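Local coordinates for protein alpha-galacturonidase (Bacillus subtilis, PDB 3FEF) that hydrolyses alpha-1,4-linked di-galacturonate, releasing alpha-D-galacturonate, with NAD(+) and manganese as cofactors, at residues 70-76 against 132-137. Sequence-based numbering, arbitrary orientation.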
# COMPACT_ATOMS: atom_id res chain seq x y z
N LYS A 70 39.02 -4.51 2.33
CA LYS A 70 39.12 -3.47 3.34
C LYS A 70 39.99 -2.31 2.87
O LYS A 70 39.65 -1.16 3.06
CB LYS A 70 39.68 -4.04 4.64
CG LYS A 70 40.15 -2.97 5.62
CD LYS A 70 40.61 -3.62 6.92
CE LYS A 70 40.62 -2.63 8.07
NZ LYS A 70 41.12 -3.30 9.31
N LYS A 71 41.13 -2.62 2.26
CA LYS A 71 42.03 -1.58 1.79
C LYS A 71 41.43 -0.82 0.61
O LYS A 71 41.55 0.39 0.52
CB LYS A 71 43.37 -2.19 1.42
CG LYS A 71 44.57 -1.56 2.12
CD LYS A 71 45.68 -2.59 2.35
CE LYS A 71 45.72 -3.62 1.22
NZ LYS A 71 46.56 -4.81 1.53
N ALA A 72 40.78 -1.53 -0.30
CA ALA A 72 40.08 -0.89 -1.41
C ALA A 72 39.02 0.09 -0.90
O ALA A 72 38.93 1.22 -1.37
CB ALA A 72 39.44 -1.92 -2.32
N LEU A 73 38.26 -0.34 0.11
CA LEU A 73 37.07 0.39 0.54
C LEU A 73 37.36 1.59 1.45
O LEU A 73 36.66 2.59 1.42
CB LEU A 73 36.07 -0.56 1.21
CG LEU A 73 35.46 -1.69 0.35
CD1 LEU A 73 34.58 -2.57 1.19
CD2 LEU A 73 34.66 -1.17 -0.85
N SER A 74 38.40 1.49 2.26
CA SER A 74 38.61 2.50 3.27
C SER A 74 38.68 3.88 2.63
O SER A 74 39.42 4.09 1.67
CB SER A 74 39.86 2.21 4.11
OG SER A 74 41.02 2.64 3.41
N ALA A 75 37.88 4.81 3.15
CA ALA A 75 37.82 6.18 2.63
C ALA A 75 37.29 6.29 1.19
O ALA A 75 37.48 7.31 0.55
CB ALA A 75 39.19 6.85 2.75
N ALA A 76 36.66 5.25 0.67
CA ALA A 76 36.17 5.30 -0.71
C ALA A 76 34.93 6.20 -0.85
O ALA A 76 34.06 6.16 0.00
CB ALA A 76 35.88 3.90 -1.22
N ALA A 132 31.13 -5.62 3.76
CA ALA A 132 32.40 -4.87 3.72
C ALA A 132 32.16 -3.39 3.48
O ALA A 132 32.74 -2.53 4.15
CB ALA A 132 33.32 -5.45 2.64
N ILE A 133 31.31 -3.08 2.51
CA ILE A 133 30.89 -1.70 2.28
C ILE A 133 30.26 -1.13 3.55
O ILE A 133 30.57 -0.02 3.95
CB ILE A 133 29.89 -1.64 1.12
CG1 ILE A 133 30.59 -2.02 -0.17
CG2 ILE A 133 29.25 -0.26 1.03
CD1 ILE A 133 29.65 -2.31 -1.30
N ARG A 134 29.38 -1.90 4.18
CA ARG A 134 28.81 -1.46 5.46
C ARG A 134 29.91 -1.17 6.50
O ARG A 134 29.83 -0.20 7.24
CB ARG A 134 27.90 -2.53 6.06
CG ARG A 134 27.20 -2.07 7.35
CD ARG A 134 26.36 -3.18 7.92
NE ARG A 134 27.21 -4.29 8.33
CZ ARG A 134 26.78 -5.52 8.57
NH1 ARG A 134 25.50 -5.82 8.42
NH2 ARG A 134 27.63 -6.46 8.96
N ASP A 135 30.91 -2.03 6.55
CA ASP A 135 31.94 -1.92 7.57
C ASP A 135 32.90 -0.77 7.25
O ASP A 135 33.22 0.01 8.11
CB ASP A 135 32.71 -3.23 7.73
CG ASP A 135 31.84 -4.37 8.28
OD1 ASP A 135 30.82 -4.09 8.94
OD2 ASP A 135 32.18 -5.55 8.06
N TYR A 136 33.34 -0.65 6.00
CA TYR A 136 34.40 0.31 5.69
C TYR A 136 34.03 1.56 4.90
O TYR A 136 34.82 2.49 4.86
CB TYR A 136 35.56 -0.41 5.00
CG TYR A 136 35.93 -1.67 5.73
CD1 TYR A 136 36.43 -1.61 7.03
CD2 TYR A 136 35.71 -2.92 5.16
CE1 TYR A 136 36.74 -2.76 7.72
CE2 TYR A 136 36.01 -4.07 5.85
CZ TYR A 136 36.53 -3.98 7.13
OH TYR A 136 36.84 -5.12 7.84
N ALA A 137 32.86 1.60 4.27
CA ALA A 137 32.54 2.73 3.40
C ALA A 137 31.04 2.92 3.31
O ALA A 137 30.47 3.03 2.22
CB ALA A 137 33.13 2.50 2.02
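Two helices of the Rossmann-type nucleotide-binding domain of this family 4 glycosidase meet where both end, just before each chain turns into a strand of the parallel sheet, and Leu-73 and Tyr-136 carry most of the joint. Helix 69-73 leads through a type II beta turn, Leu-73 to Ala-76, into strand 78-81; helix 112-136 leads into its neighbour, strand 141-144. The contact thus offers a worked example of how neighbouring helix ends pack through their side chains before each chain enters its strand.

Leu-73 is the inner wedge. Its CB meets CB of Tyr-136 at 3.8 Å. Leu-73 CD1 presses on the last turn of the partner helix, 3.4 Å from C of Ala-132. The same CD1 of Leu-73 comes within a tight 3.5 Å of Ala-132 CB. The other methyl, Leu-73 CD2, lies 4.2 Å from CG1 of Ile-133. CB of Ala-137 sits 3.6 Å from O of Leu-73, an oxygen already engaged by the turn's hydrogen bond from Ala-76 N. Leu-73 and Ala-76 both reach Ala-9 on strand 6-11, part of the probable NAD(+)-binding region.

Toward the surface the chemistry changes. Lys-70 runs across the Tyr-136 ring, its chain extended beyond a CG that stands anti to the backbone N (chi1 166°). Lys-70 CG lies 4.0 Å from the centroid of the Tyr-136 ring, 11° off the normal, in a CH-pi contact. Asp-135 CB lies over the opposite face, so the phenol is sandwiched between aliphatic groups, with Leu-73 CD1 at its edge. Were Tyr-136 an alanine, the Lys-70 methylenes would probably lose their aromatic platform and one flank of Leu-73 its cover. No hydrogen bond crosses the interface, which implies that cohesion here rests on apolar and CH-pi contacts.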